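Rieske iron-sulfur protein soxF (Sulfolobus acidocaldarius, PDB 1JM1) carries a Rieske [2Fe-2S] cluster and probably passes electrons along the respiratory chain as part of a quinol oxidase. Local coordinates at residues 13-18 and 162-167; 81-86 and 153-158; 43-48 and 88-93; 31-36 and 196-201; 9-14 and 35-40. All coordinates share one frame; numbering follows the deposited sequence. Where two conformers were deposited one is given.

Contact 1: residues 13-18 and 162-167; sequences YKVANI and IYAVGT
Tyr13 and Ala164 form a hydrogen-bonded antiparallel pair, the first rung between strand 13-17 and strand 161-167. Tyr13 N gives a nearly straight bond (170°) to Ala164 O, and Ala164 N returns one of 2.8 Å to Tyr13 O; both carbonyls are met in their planes. Tyr13 O has a second visitor, the CA of Tyr163, at 3.2 Å. Further on, Val15 N donates to Ile162 O and Ile162 N to Ala16 O, each nearly along the C=O axis. Two residues, Val15 and Ala16, thus answer the single Ile162: a classic beta bulge, with Val15 the residue whose backbone departs from strand angles.

Apolar contacts lie on the side of Val15, Ala164 and Ile162. Because the bulge turns its CB toward the partner strand, Val15 joins this layer, CG2 resting 3.9 Å from Ala164 CB. Ile162 sends CD1 past Ala16 O to the CD1 of Ile18, 4.2 Å away, where helix 18-28 begins. Phe35 of strand 32-36 packs on Val15 and Ala164.

On the other face Lys14 runs slantwise beside Tyr163: its CB is 3.7 Å from Tyr163 CE2, and its CE comes near the phenol oxygen. With CG anti to the backbone N (chi1 -172°), the lysine chain runs out along the ring, while Arg12 makes a cation-pi contact with the same tyrosine.

The chemistry divides by face: four backbone bonds zip the strands together, aliphatic carbon is turned inward, and a tyrosine flanked by basic side chains is left toward the outside.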
# COMPACT_ATOMS: atom_id res chain seq x y z
N TYR A 13 -5.09 7.22 11.46
CA TYR A 13 -3.74 7.75 11.50
C TYR A 13 -3.51 8.70 10.36
O TYR A 13 -3.71 8.35 9.21
CB TYR A 13 -2.71 6.57 11.39
CG TYR A 13 -1.30 6.98 11.11
CD1 TYR A 13 -0.63 7.65 12.16
CD2 TYR A 13 -0.61 6.78 9.90
CE1 TYR A 13 0.68 8.06 11.94
CE2 TYR A 13 0.68 7.23 9.69
CZ TYR A 13 1.31 7.85 10.72
OH TYR A 13 2.62 8.33 10.49
N LYS A 14 -3.03 9.92 10.64
CA LYS A 14 -2.71 10.86 9.59
C LYS A 14 -1.41 10.49 8.90
O LYS A 14 -0.34 10.48 9.53
CB LYS A 14 -2.57 12.27 10.22
CG LYS A 14 -2.43 13.32 9.11
CD LYS A 14 -2.13 14.72 9.70
CE LYS A 14 -3.14 15.18 10.74
NZ LYS A 14 -2.91 16.60 11.10
N VAL A 15 -1.47 10.21 7.64
CA VAL A 15 -0.29 9.85 6.85
C VAL A 15 0.46 11.10 6.42
O VAL A 15 1.67 11.23 6.59
CB VAL A 15 -0.67 9.00 5.62
CG1 VAL A 15 0.59 8.71 4.79
CG2 VAL A 15 -1.30 7.71 6.04
N ALA A 16 -0.26 12.03 5.77
CA ALA A 16 0.32 13.21 5.17
C ALA A 16 -0.82 14.12 4.73
O ALA A 16 -1.94 13.66 4.54
CB ALA A 16 1.15 12.88 3.93
N ASN A 17 -0.52 15.40 4.50
CA ASN A 17 -1.44 16.27 3.81
C ASN A 17 -1.28 16.09 2.32
O ASN A 17 -0.17 15.84 1.84
CB ASN A 17 -1.15 17.73 4.24
CG ASN A 17 -2.23 18.67 3.74
OD1 ASN A 17 -2.14 19.18 2.62
ND2 ASN A 17 -3.22 18.89 4.57
N ILE A 18 -2.36 16.28 1.57
CA ILE A 18 -2.27 16.23 0.10
C ILE A 18 -1.19 17.12 -0.44
O ILE A 18 -0.55 16.78 -1.42
CB ILE A 18 -3.66 16.58 -0.51
CG1 ILE A 18 -3.69 16.41 -2.02
CG2 ILE A 18 -4.12 17.99 -0.18
CD1 ILE A 18 -3.53 14.94 -2.44
N ILE A 162 -4.74 13.21 4.62
CA ILE A 162 -4.97 11.81 4.22
C ILE A 162 -4.73 10.90 5.40
O ILE A 162 -3.63 10.94 5.98
CB ILE A 162 -4.02 11.42 3.06
CG1 ILE A 162 -4.22 12.32 1.84
CG2 ILE A 162 -4.17 9.96 2.71
CD1 ILE A 162 -3.05 12.32 0.87
N TYR A 163 -5.73 10.12 5.75
CA TYR A 163 -5.67 9.21 6.88
C TYR A 163 -5.67 7.75 6.40
O TYR A 163 -6.39 7.41 5.45
CB TYR A 163 -6.90 9.39 7.78
CG TYR A 163 -6.89 10.72 8.51
CD1 TYR A 163 -7.39 11.87 7.94
CD2 TYR A 163 -6.31 10.84 9.77
CE1 TYR A 163 -7.35 13.05 8.62
CE2 TYR A 163 -6.26 12.03 10.45
CZ TYR A 163 -6.77 13.17 9.87
OH TYR A 163 -6.73 14.32 10.57
N ALA A 164 -4.92 6.91 7.10
CA ALA A 164 -5.05 5.47 6.99
C ALA A 164 -6.05 5.01 8.05
O ALA A 164 -5.97 5.43 9.19
CB ALA A 164 -3.69 4.80 7.22
N VAL A 165 -7.00 4.19 7.62
CA VAL A 165 -8.14 3.80 8.48
C VAL A 165 -8.40 2.32 8.54
O VAL A 165 -9.26 1.89 9.33
CB VAL A 165 -9.42 4.58 8.09
CG1 VAL A 165 -9.19 6.07 8.28
CG2 VAL A 165 -9.88 4.24 6.68
N GLY A 166 -7.73 1.50 7.74
CA GLY A 166 -7.89 0.06 7.86
C GLY A 166 -7.03 -0.64 6.82
O GLY A 166 -6.26 -0.01 6.12
N THR A 167 -7.19 -1.97 6.74
CA THR A 167 -6.60 -2.75 5.66
C THR A 167 -7.64 -3.72 5.16
O THR A 167 -8.58 -4.06 5.88
CB THR A 167 -5.30 -3.48 6.05
OG1 THR A 167 -5.60 -4.54 6.96
CG2 THR A 167 -4.29 -2.54 6.68

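Contact 2: residues 81-86 and 153-158; sequences VGPNGT and LDYDSS
The type I beta turn from Gly82 to Gly85, in the loop that leads into strand 87-91 of the Rieske domain, belongs to a segment packed against Leu153 and Tyr155 of strand 151-155, with Gly82 seated on the ring of Tyr155. The turn is closed by its own backbone bond, Gly85 N to Gly82 O (2.9 Å). Strand and loop are held to each other by packing alone.

Tyr155 and Val81 carry that packing about equally. The CG of Tyr155 stands anti to the backbone N (chi1 171°), which swings the ring up beside the loop and presents one face to Gly82. Gly82, at positive phi (90°), lays its CA directly over the middle of that face, 3.7 Å from the ring centroid and 12° off the normal, a CH-pi contact.

Before the turn, Val81 points at the strand and straddles Leu153. Its CG1 lies 3.8 Å from the backbone O of Leu153, whereas CG2 meets Leu153 CD1 at 3.9 Å, the two side chains crossing at about a right angle. The CB atoms of Val81 and Tyr155 also touch. Ile87 packs on both Val81 and Leu153, tying this patch to the neighbouring sheet, and Ile18 of helix 18-28 leans on both Pro83 and Tyr155. Asp154, facing the other way, forms a salt bridge with Arg12.

Farther out, the Pro83 side chain runs across that of Tyr155, again nearly perpendicular to its direction, with Pro83 CG 3.8 Å from Tyr155 OH.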
# COMPACT_ATOMS: atom_id res chain seq x y z
N VAL A 81 -8.09 8.45 -3.27
CA VAL A 81 -8.46 9.60 -2.47
C VAL A 81 -7.72 10.87 -2.91
O VAL A 81 -6.76 10.85 -3.69
CB VAL A 81 -8.26 9.34 -0.95
CG1 VAL A 81 -9.04 8.09 -0.54
CG2 VAL A 81 -6.79 9.26 -0.57
N GLY A 82 -8.22 11.98 -2.35
CA GLY A 82 -7.74 13.30 -2.64
C GLY A 82 -8.46 13.92 -3.79
O GLY A 82 -9.33 13.30 -4.43
N PRO A 83 -8.12 15.17 -4.13
CA PRO A 83 -8.91 15.92 -5.15
C PRO A 83 -8.86 15.29 -6.53
O PRO A 83 -9.77 15.59 -7.30
CB PRO A 83 -8.25 17.31 -5.15
CG PRO A 83 -7.52 17.38 -3.89
CD PRO A 83 -7.12 16.03 -3.48
N ASN A 84 -7.86 14.53 -6.87
CA ASN A 84 -7.81 13.86 -8.16
C ASN A 84 -8.38 12.45 -8.10
O ASN A 84 -8.57 11.82 -9.13
CB ASN A 84 -6.36 13.75 -8.67
CG ASN A 84 -5.73 15.12 -8.81
OD1 ASN A 84 -6.33 15.96 -9.51
ND2 ASN A 84 -4.66 15.36 -8.09
N GLY A 85 -8.62 11.92 -6.91
CA GLY A 85 -9.13 10.56 -6.75
C GLY A 85 -8.11 9.46 -7.03
O GLY A 85 -8.57 8.34 -7.29
N THR A 86 -6.83 9.74 -6.98
CA THR A 86 -5.84 8.81 -7.54
C THR A 86 -4.84 8.28 -6.53
O THR A 86 -3.88 7.62 -6.94
CB THR A 86 -5.11 9.50 -8.71
OG1 THR A 86 -4.55 10.72 -8.22
CG2 THR A 86 -6.06 9.76 -9.88
N LEU A 153 -7.69 4.25 2.82
CA LEU A 153 -7.47 5.64 3.11
C LEU A 153 -8.76 6.40 3.17
O LEU A 153 -9.76 6.06 2.54
CB LEU A 153 -6.58 6.26 2.01
CG LEU A 153 -5.22 5.61 1.79
CD1 LEU A 153 -4.51 6.31 0.62
CD2 LEU A 153 -4.36 5.64 3.06
N ASP A 154 -8.72 7.52 3.89
CA ASP A 154 -9.81 8.49 3.98
C ASP A 154 -9.17 9.88 3.84
O ASP A 154 -8.29 10.25 4.64
CB ASP A 154 -10.55 8.35 5.28
CG ASP A 154 -11.75 9.25 5.43
OD1 ASP A 154 -12.28 9.70 4.42
OD2 ASP A 154 -12.25 9.39 6.57
N TYR A 155 -9.65 10.70 2.96
CA TYR A 155 -9.20 12.07 2.76
C TYR A 155 -10.23 13.01 3.42
O TYR A 155 -11.41 12.96 3.12
CB TYR A 155 -9.08 12.33 1.24
CG TYR A 155 -8.83 13.76 0.87
CD1 TYR A 155 -7.56 14.37 1.02
CD2 TYR A 155 -9.82 14.52 0.31
CE1 TYR A 155 -7.35 15.68 0.62
CE2 TYR A 155 -9.61 15.83 -0.06
CZ TYR A 155 -8.41 16.43 0.14
OH TYR A 155 -8.14 17.76 -0.17
N ASP A 156 -9.73 13.85 4.28
CA ASP A 156 -10.54 14.87 4.96
C ASP A 156 -10.59 16.09 4.02
O ASP A 156 -9.59 16.81 3.90
CB ASP A 156 -9.96 15.22 6.32
CG ASP A 156 -10.80 16.18 7.10
OD1 ASP A 156 -11.59 16.93 6.52
OD2 ASP A 156 -10.70 16.21 8.34
N SER A 157 -11.71 16.31 3.39
CA SER A 157 -11.82 17.38 2.41
C SER A 157 -11.74 18.78 3.09
O SER A 157 -11.51 19.72 2.39
CB SER A 157 -13.23 17.33 1.80
OG SER A 157 -14.34 17.45 2.72
N SER A 158 -11.96 18.86 4.38
CA SER A 158 -11.87 20.17 5.07
C SER A 158 -10.44 20.63 5.25
O SER A 158 -10.15 21.82 5.27
CB SER A 158 -12.59 20.04 6.44
OG SER A 158 -11.98 19.34 7.55

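Contact 3: residues 43-48 and 88-93; sequences PCFLVD and FAFSDV
Phe45 meets Phe90 in a hydrogen-bonded antiparallel pair at the middle of the strand pair 43-48 and 87-91, and both rings fall on the same face. From its CB, the Phe45 side chain places CG between the backbone N and the carbonyl carbon (chi1 64°), which folds the ring back over the neighbouring strand. CD2 then lies 3.9 Å from Asp92 OD1, the carboxylate standing almost perpendicular to the ring. CE2 approaches Ser91 O at 3.7 Å, a buried carbonyl with no polar partner in the model. CZ, the tip, rests 3.8 Å from Phe90 CB, and CE1 looks toward Phe90 CD1. The two rings are near parallel, at 28°, but slid apart so that they hardly overlap. Val47 CG1 comes to the edge of the Phe90 ring.

On the opposite face Leu46 CD2 packs on Ala89 CB, next to Leu153. The backbone ladder runs from Val47 and Phe88 to Asp92 N, which reaches Pro43 O at 2.9 Å from well outside the carbonyl plane. A water joins that same Pro43 O to Ser91 OG. Ser91 OG also accepts from Val93 N (3.2 Å), an ST turn, while Asp92 OD2 is bonded to Gln100.

This is a central antiparallel sheet of the Rieske fold, buried on both faces, whose last strand runs on through Asp92 and Val93 to Cys94, a residue of the [2Fe-2S] site.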
# COMPACT_ATOMS: atom_id res chain seq x y z
N PRO A 43 5.67 -1.38 7.62
CA PRO A 43 5.84 -0.39 6.57
C PRO A 43 4.77 -0.49 5.49
O PRO A 43 4.38 -1.60 5.12
CB PRO A 43 7.26 -0.70 6.02
CG PRO A 43 7.34 -2.18 6.19
CD PRO A 43 6.66 -2.47 7.53
N CYS A 44 4.38 0.66 4.98
CA CYS A 44 3.38 0.85 3.95
C CYS A 44 3.82 1.92 3.01
O CYS A 44 4.74 2.69 3.32
CB CYS A 44 2.04 1.27 4.60
SG CYS A 44 1.33 0.08 5.76
N PHE A 45 3.14 2.08 1.87
CA PHE A 45 3.37 3.25 1.03
C PHE A 45 2.08 3.73 0.44
O PHE A 45 1.23 2.94 0.03
CB PHE A 45 4.43 2.97 -0.05
CG PHE A 45 4.06 1.92 -1.05
CD1 PHE A 45 3.49 2.24 -2.25
CD2 PHE A 45 4.26 0.57 -0.77
CE1 PHE A 45 3.10 1.27 -3.14
CE2 PHE A 45 3.86 -0.41 -1.66
CZ PHE A 45 3.30 -0.08 -2.85
N LEU A 46 1.98 5.05 0.32
CA LEU A 46 1.03 5.72 -0.55
C LEU A 46 1.61 5.75 -1.93
O LEU A 46 2.81 5.89 -2.11
CB LEU A 46 0.77 7.22 -0.17
CG LEU A 46 0.34 7.65 1.14
CD1 LEU A 46 0.14 9.19 1.21
CD2 LEU A 46 -1.02 7.05 1.52
N VAL A 47 0.73 5.69 -2.93
CA VAL A 47 1.15 5.88 -4.33
C VAL A 47 0.06 6.64 -5.05
O VAL A 47 -1.13 6.31 -4.92
CB VAL A 47 1.48 4.56 -5.00
CG1 VAL A 47 0.33 3.54 -5.00
CG2 VAL A 47 2.01 4.79 -6.44
N ASP A 48 0.47 7.66 -5.80
CA ASP A 48 -0.44 8.35 -6.72
C ASP A 48 -0.35 7.61 -8.02
O ASP A 48 0.64 7.71 -8.77
CB ASP A 48 -0.13 9.81 -6.85
CG ASP A 48 -1.13 10.51 -7.76
OD1 ASP A 48 -1.63 9.94 -8.71
OD2 ASP A 48 -1.30 11.75 -7.58
N PHE A 88 -3.69 5.85 -3.51
CA PHE A 88 -3.92 4.53 -2.95
C PHE A 88 -2.78 4.22 -1.99
O PHE A 88 -1.76 4.93 -1.95
CB PHE A 88 -3.99 3.47 -4.07
CG PHE A 88 -5.12 3.74 -5.03
CD1 PHE A 88 -4.95 4.59 -6.11
CD2 PHE A 88 -6.35 3.14 -4.84
CE1 PHE A 88 -5.99 4.83 -6.99
CE2 PHE A 88 -7.40 3.37 -5.70
CZ PHE A 88 -7.19 4.20 -6.79
N ALA A 89 -2.89 3.12 -1.27
CA ALA A 89 -1.83 2.69 -0.38
C ALA A 89 -1.83 1.18 -0.22
O ALA A 89 -2.87 0.53 -0.27
CB ALA A 89 -1.98 3.36 0.99
N PHE A 90 -0.63 0.64 0.03
CA PHE A 90 -0.41 -0.79 0.14
C PHE A 90 0.55 -1.06 1.28
O PHE A 90 1.42 -0.26 1.63
CB PHE A 90 0.17 -1.35 -1.15
CG PHE A 90 -0.73 -1.22 -2.36
CD1 PHE A 90 -0.73 -0.07 -3.11
CD2 PHE A 90 -1.59 -2.27 -2.70
CE1 PHE A 90 -1.60 0.07 -4.17
CE2 PHE A 90 -2.43 -2.15 -3.79
CZ PHE A 90 -2.44 -1.00 -4.51
N SER A 91 0.47 -2.32 1.80
CA SER A 91 1.57 -2.84 2.61
C SER A 91 2.86 -2.89 1.77
O SER A 91 2.85 -3.18 0.59
CB SER A 91 1.22 -4.25 3.05
OG SER A 91 2.27 -4.84 3.81
N ASP A 92 3.98 -2.63 2.47
CA ASP A 92 5.30 -2.76 1.87
C ASP A 92 5.98 -4.07 2.21
O ASP A 92 7.20 -4.18 1.99
CB ASP A 92 6.18 -1.58 2.26
CG ASP A 92 7.44 -1.45 1.47
OD1 ASP A 92 7.33 -1.69 0.21
OD2 ASP A 92 8.50 -1.07 2.00
N VAL A 93 5.26 -5.06 2.71
CA VAL A 93 5.80 -6.38 3.07
C VAL A 93 5.22 -7.42 2.14
O VAL A 93 3.99 -7.63 2.09
CB VAL A 93 5.58 -6.70 4.54
CG1 VAL A 93 6.20 -8.09 4.86
CG2 VAL A 93 6.13 -5.64 5.48
O HOH W 1 2.81 -3.63 6.17

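Contact 4: residues 31-36 and 196-201; sequences AVYFFA and PNNPSC
Phe34 and Asn198 bury more surface here than any other residue of the two segments, and they meet through backbone and amide. The Asn198 side chain pairs with the backbone of Phe34 at both ends: OD1 accepts from Phe34 N at 2.8 Å, and ND2 donates to Phe34 O at 3.0 Å, lying in the carbonyl plane on a lone pair. With its CG beside its own backbone N (chi1 -61°), Asn198 also spreads its amide flat over Tyr33. ND2 hangs over the ring centre, 3.5 Å above the plane, and amide and ring are only 19° apart.

Strand 32-36 is an outer strand of its antiparallel sheet, bonded by backbone to strand 43-48, so the amide takes up polar groups on the side where that sheet has no further strand. The C-terminal loop in this way docks on a sheet edge of the Rieske fold, and the disulfide of Cys201 with Cys30 fastens it close by.

Pro196 lies on the face of the Phe34 ring, with CG 3.7 Å from the centroid in a CH-pi contact. Ser200 OG comes instead to the ring edge, in plane, 3.1 Å from Phe34 CE1. That hydroxyl donates to a water, which in turn donates to Val32 O (2.8 Å) and to Asn198 OD1. OD1 is therefore gripped by two donors, Phe34 N and the water. A second water accepts from ND2 and makes a weak bond with Tyr33 OH.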
# COMPACT_ATOMS: atom_id res chain seq x y z
N ALA A 31 6.41 9.48 -6.76
CA ALA A 31 4.97 9.29 -6.51
C ALA A 31 4.67 8.32 -5.42
O ALA A 31 3.49 7.92 -5.27
CB ALA A 31 4.31 8.80 -7.81
N VAL A 32 5.67 7.90 -4.64
CA VAL A 32 5.53 6.93 -3.55
C VAL A 32 5.91 7.63 -2.26
O VAL A 32 6.89 8.38 -2.20
CB VAL A 32 6.54 5.73 -3.82
CG1 VAL A 32 6.57 4.76 -2.76
CG2 VAL A 32 6.10 5.06 -5.17
N TYR A 33 5.14 7.36 -1.17
CA TYR A 33 5.32 8.05 0.09
C TYR A 33 5.19 7.02 1.20
O TYR A 33 4.09 6.48 1.44
CB TYR A 33 4.31 9.16 0.24
CG TYR A 33 4.48 10.13 1.33
CD1 TYR A 33 5.13 11.35 1.12
CD2 TYR A 33 4.05 9.84 2.64
CE1 TYR A 33 5.31 12.26 2.15
CE2 TYR A 33 4.23 10.79 3.65
CZ TYR A 33 4.87 11.97 3.36
OH TYR A 33 5.00 12.97 4.35
N PHE A 34 6.28 6.72 1.90
CA PHE A 34 6.30 5.66 2.89
C PHE A 34 5.79 6.13 4.23
O PHE A 34 5.97 7.30 4.60
CB PHE A 34 7.71 5.08 3.06
CG PHE A 34 8.15 4.29 1.83
CD1 PHE A 34 8.85 4.92 0.82
CD2 PHE A 34 7.83 2.95 1.72
CE1 PHE A 34 9.24 4.17 -0.28
CE2 PHE A 34 8.21 2.21 0.60
CZ PHE A 34 8.92 2.81 -0.39
N PHE A 35 5.21 5.19 4.97
CA PHE A 35 4.72 5.42 6.32
C PHE A 35 4.62 4.06 7.01
O PHE A 35 4.92 3.03 6.37
CB PHE A 35 3.36 6.17 6.31
CG PHE A 35 2.22 5.45 5.69
CD1 PHE A 35 1.25 4.81 6.45
CD2 PHE A 35 2.06 5.40 4.31
CE1 PHE A 35 0.15 4.21 5.88
CE2 PHE A 35 0.96 4.78 3.73
CZ PHE A 35 0.00 4.19 4.50
N ALA A 36 4.25 4.03 8.26
CA ALA A 36 4.00 2.78 8.99
C ALA A 36 2.59 2.81 9.51
O ALA A 36 2.10 3.86 9.95
CB ALA A 36 4.95 2.61 10.16
N PRO A 196 11.44 3.97 4.74
CA PRO A 196 12.32 4.91 3.96
C PRO A 196 11.97 6.38 4.16
O PRO A 196 10.78 6.68 4.39
CB PRO A 196 12.02 4.53 2.50
CG PRO A 196 11.65 3.06 2.68
CD PRO A 196 10.79 2.95 3.93
N ASN A 197 13.00 7.23 4.13
CA ASN A 197 12.73 8.69 4.16
C ASN A 197 12.12 9.13 2.83
O ASN A 197 12.40 8.65 1.78
CB ASN A 197 14.01 9.49 4.45
CG ASN A 197 14.60 9.24 5.86
OD1 ASN A 197 13.90 9.08 6.86
ND2 ASN A 197 15.93 9.27 5.84
N ASN A 198 11.20 10.07 2.90
CA ASN A 198 10.54 10.60 1.73
C ASN A 198 11.19 11.92 1.34
O ASN A 198 11.39 12.75 2.24
CB ASN A 198 9.05 10.83 1.99
CG ASN A 198 8.32 9.54 2.35
OD1 ASN A 198 8.42 8.56 1.59
ND2 ASN A 198 7.61 9.54 3.44
N PRO A 199 11.46 12.17 0.07
CA PRO A 199 11.32 11.30 -1.05
C PRO A 199 12.42 10.26 -1.10
O PRO A 199 13.55 10.59 -0.78
CB PRO A 199 11.35 12.18 -2.31
CG PRO A 199 12.25 13.30 -1.85
CD PRO A 199 12.00 13.50 -0.36
N SER A 200 12.09 9.06 -1.55
CA SER A 200 13.01 7.95 -1.60
C SER A 200 13.27 7.42 -3.00
O SER A 200 14.09 6.50 -3.16
CB SER A 200 12.37 6.81 -0.75
OG SER A 200 11.16 6.37 -1.43
N CYS A 201 12.56 7.87 -4.01
CA CYS A 201 12.60 7.19 -5.32
C CYS A 201 13.96 7.33 -5.95
O CYS A 201 14.68 8.35 -5.82
CB CYS A 201 11.59 7.78 -6.27
SG CYS A 201 9.86 7.53 -5.87
O HOH W 2 9.36 8.31 -0.93
O HOH W 3 7.95 11.94 5.20

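Contact 5: residues 9-14 and 35-40; sequences GFPRYK and FAYPLT
Tyr37 reaches across to Pro11 with its phenol: OH donates to Pro11 O at 2.7 Å, in the plane of that carbonyl, at a C=O...donor angle of 154°. The extended side chain, CG anti to the backbone N (chi1 179°), carries the hydroxyl that far, and Pro11 O lies in the plane of the Tyr37 ring, at its edge. Pro38 follows a cis peptide bond and folds back so that its CB sits over the centre of the Tyr37 ring. The same CB touches Pro11 CG at 3.8 Å. Phe10 slants toward the pair, its CD2 3.4 Å from Tyr37 OH and its CE2 near Pro38 CG.

Tyr13 slides past Tyr37 in the opposite direction, with Tyr13 CB at the ring edge, 3.6 Å from Tyr37 CD1. Farther out, the edge of the Tyr13 ring takes Phe35 CD1. A water bridges Tyr13 OH, 2.7 Å away, to Ala36 N, from which it accepts.

One phenol proton and one water thus satisfy polar groups between prolines and aromatic rings, fixing the loop after strand 32-36 to the approach to strand 13-17.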
# COMPACT_ATOMS: atom_id res chain seq x y z
N GLY A 9 -12.31 -1.16 14.12
CA GLY A 9 -11.39 -1.31 15.24
C GLY A 9 -9.95 -0.80 14.98
O GLY A 9 -9.16 -0.78 15.92
N PHE A 10 -9.64 -0.44 13.75
CA PHE A 10 -8.36 0.14 13.42
C PHE A 10 -8.27 1.57 13.90
O PHE A 10 -9.30 2.25 14.05
CB PHE A 10 -8.13 0.15 11.93
CG PHE A 10 -7.59 -1.14 11.34
CD1 PHE A 10 -8.38 -2.23 11.08
CD2 PHE A 10 -6.25 -1.22 11.01
CE1 PHE A 10 -7.89 -3.35 10.51
CE2 PHE A 10 -5.76 -2.38 10.39
CZ PHE A 10 -6.57 -3.44 10.14
N PRO A 11 -7.06 2.09 14.09
CA PRO A 11 -6.86 3.53 14.36
C PRO A 11 -7.03 4.33 13.11
O PRO A 11 -6.90 3.85 11.98
CB PRO A 11 -5.43 3.58 14.85
CG PRO A 11 -4.74 2.40 14.22
CD PRO A 11 -5.77 1.36 14.02
N ARG A 12 -7.35 5.60 13.29
CA ARG A 12 -7.33 6.62 12.25
C ARG A 12 -6.01 7.36 12.42
O ARG A 12 -5.79 8.05 13.40
CB ARG A 12 -8.54 7.52 12.43
CG ARG A 12 -8.64 8.69 11.44
CD ARG A 12 -9.96 9.42 11.68
NE ARG A 12 -10.10 10.59 10.80
CZ ARG A 12 -10.62 10.51 9.59
NH1 ARG A 12 -11.05 9.38 9.03
NH2 ARG A 12 -10.69 11.65 8.88
N TYR A 13 -5.09 7.22 11.46
CA TYR A 13 -3.74 7.75 11.50
C TYR A 13 -3.51 8.70 10.36
O TYR A 13 -3.71 8.35 9.21
CB TYR A 13 -2.71 6.57 11.39
CG TYR A 13 -1.30 6.98 11.11
CD1 TYR A 13 -0.63 7.65 12.16
CD2 TYR A 13 -0.61 6.78 9.90
CE1 TYR A 13 0.68 8.06 11.94
CE2 TYR A 13 0.68 7.23 9.69
CZ TYR A 13 1.31 7.85 10.72
OH TYR A 13 2.62 8.33 10.49
N LYS A 14 -3.03 9.92 10.64
CA LYS A 14 -2.71 10.86 9.59
C LYS A 14 -1.41 10.49 8.90
O LYS A 14 -0.34 10.48 9.53
CB LYS A 14 -2.57 12.27 10.22
CG LYS A 14 -2.43 13.32 9.11
CD LYS A 14 -2.13 14.72 9.70
CE LYS A 14 -3.14 15.18 10.74
NZ LYS A 14 -2.91 16.60 11.10
N PHE A 35 5.21 5.19 4.97
CA PHE A 35 4.72 5.42 6.32
C PHE A 35 4.62 4.06 7.01
O PHE A 35 4.92 3.03 6.37
CB PHE A 35 3.36 6.17 6.31
CG PHE A 35 2.22 5.45 5.69
CD1 PHE A 35 1.25 4.81 6.45
CD2 PHE A 35 2.06 5.40 4.31
CE1 PHE A 35 0.15 4.21 5.88
CE2 PHE A 35 0.96 4.78 3.73
CZ PHE A 35 0.00 4.19 4.50
N ALA A 36 4.25 4.03 8.26
CA ALA A 36 4.00 2.78 8.99
C ALA A 36 2.59 2.81 9.51
O ALA A 36 2.10 3.86 9.95
CB ALA A 36 4.95 2.61 10.16
N TYR A 37 1.91 1.66 9.46
CA TYR A 37 0.51 1.61 9.88
C TYR A 37 0.04 0.16 9.93
O TYR A 37 0.37 -0.60 9.02
CB TYR A 37 -0.39 2.31 8.84
CG TYR A 37 -1.86 2.29 9.19
CD1 TYR A 37 -2.40 3.19 10.11
CD2 TYR A 37 -2.71 1.33 8.61
CE1 TYR A 37 -3.74 3.14 10.45
CE2 TYR A 37 -4.04 1.29 8.97
CZ TYR A 37 -4.55 2.21 9.90
OH TYR A 37 -5.88 2.10 10.21
N PRO A 38 -0.82 -0.20 10.90
CA PRO A 38 -1.23 0.58 12.06
C PRO A 38 -0.24 0.69 13.17
O PRO A 38 -0.47 1.48 14.09
CB PRO A 38 -2.53 -0.13 12.50
CG PRO A 38 -2.27 -1.59 12.11
CD PRO A 38 -1.57 -1.49 10.80
N LEU A 39 0.85 -0.11 13.15
CA LEU A 39 1.89 -0.08 14.11
C LEU A 39 3.16 0.44 13.53
O LEU A 39 3.40 0.34 12.32
CB LEU A 39 2.15 -1.48 14.72
CG LEU A 39 0.91 -2.21 15.29
CD1 LEU A 39 1.41 -3.56 15.79
CD2 LEU A 39 0.13 -1.44 16.32
N THR A 40 4.04 0.95 14.36
CA THR A 40 5.26 1.63 13.88
C THR A 40 6.11 0.76 13.13
O THR A 40 6.92 1.23 12.27
CB THR A 40 6.06 2.32 15.02
OG1 THR A 40 6.48 1.24 15.76
CG2 THR A 40 5.13 3.26 15.72
O HOH W 4 4.51 6.45 9.84

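Contacts 1 and 2 lie on the sheet of strands 13-17, 161-167 and 151-155, linked by Asp154 O and Tyr163 N. Contacts 3 and 4 belong to the facing sheet of strands 32-36, 43-48 and 87-91; the centres of contact 3 and contact 4 are about 9 Å apart. Contact 5 bridges the sheets, sharing strand 13-17 with contact 1 and strand 32-36 with contact 4. It closes a short loop, 21 residues at its closest ends, that holds helix 18-28. Contacts 1 and 4 join segments 144 and 160 residues apart and cross along the chain. Val15 on Leu46 and Leu153 on Leu46 and Ala89 pack the sheets into the layered Rieske body, with the cluster beyond contact 3.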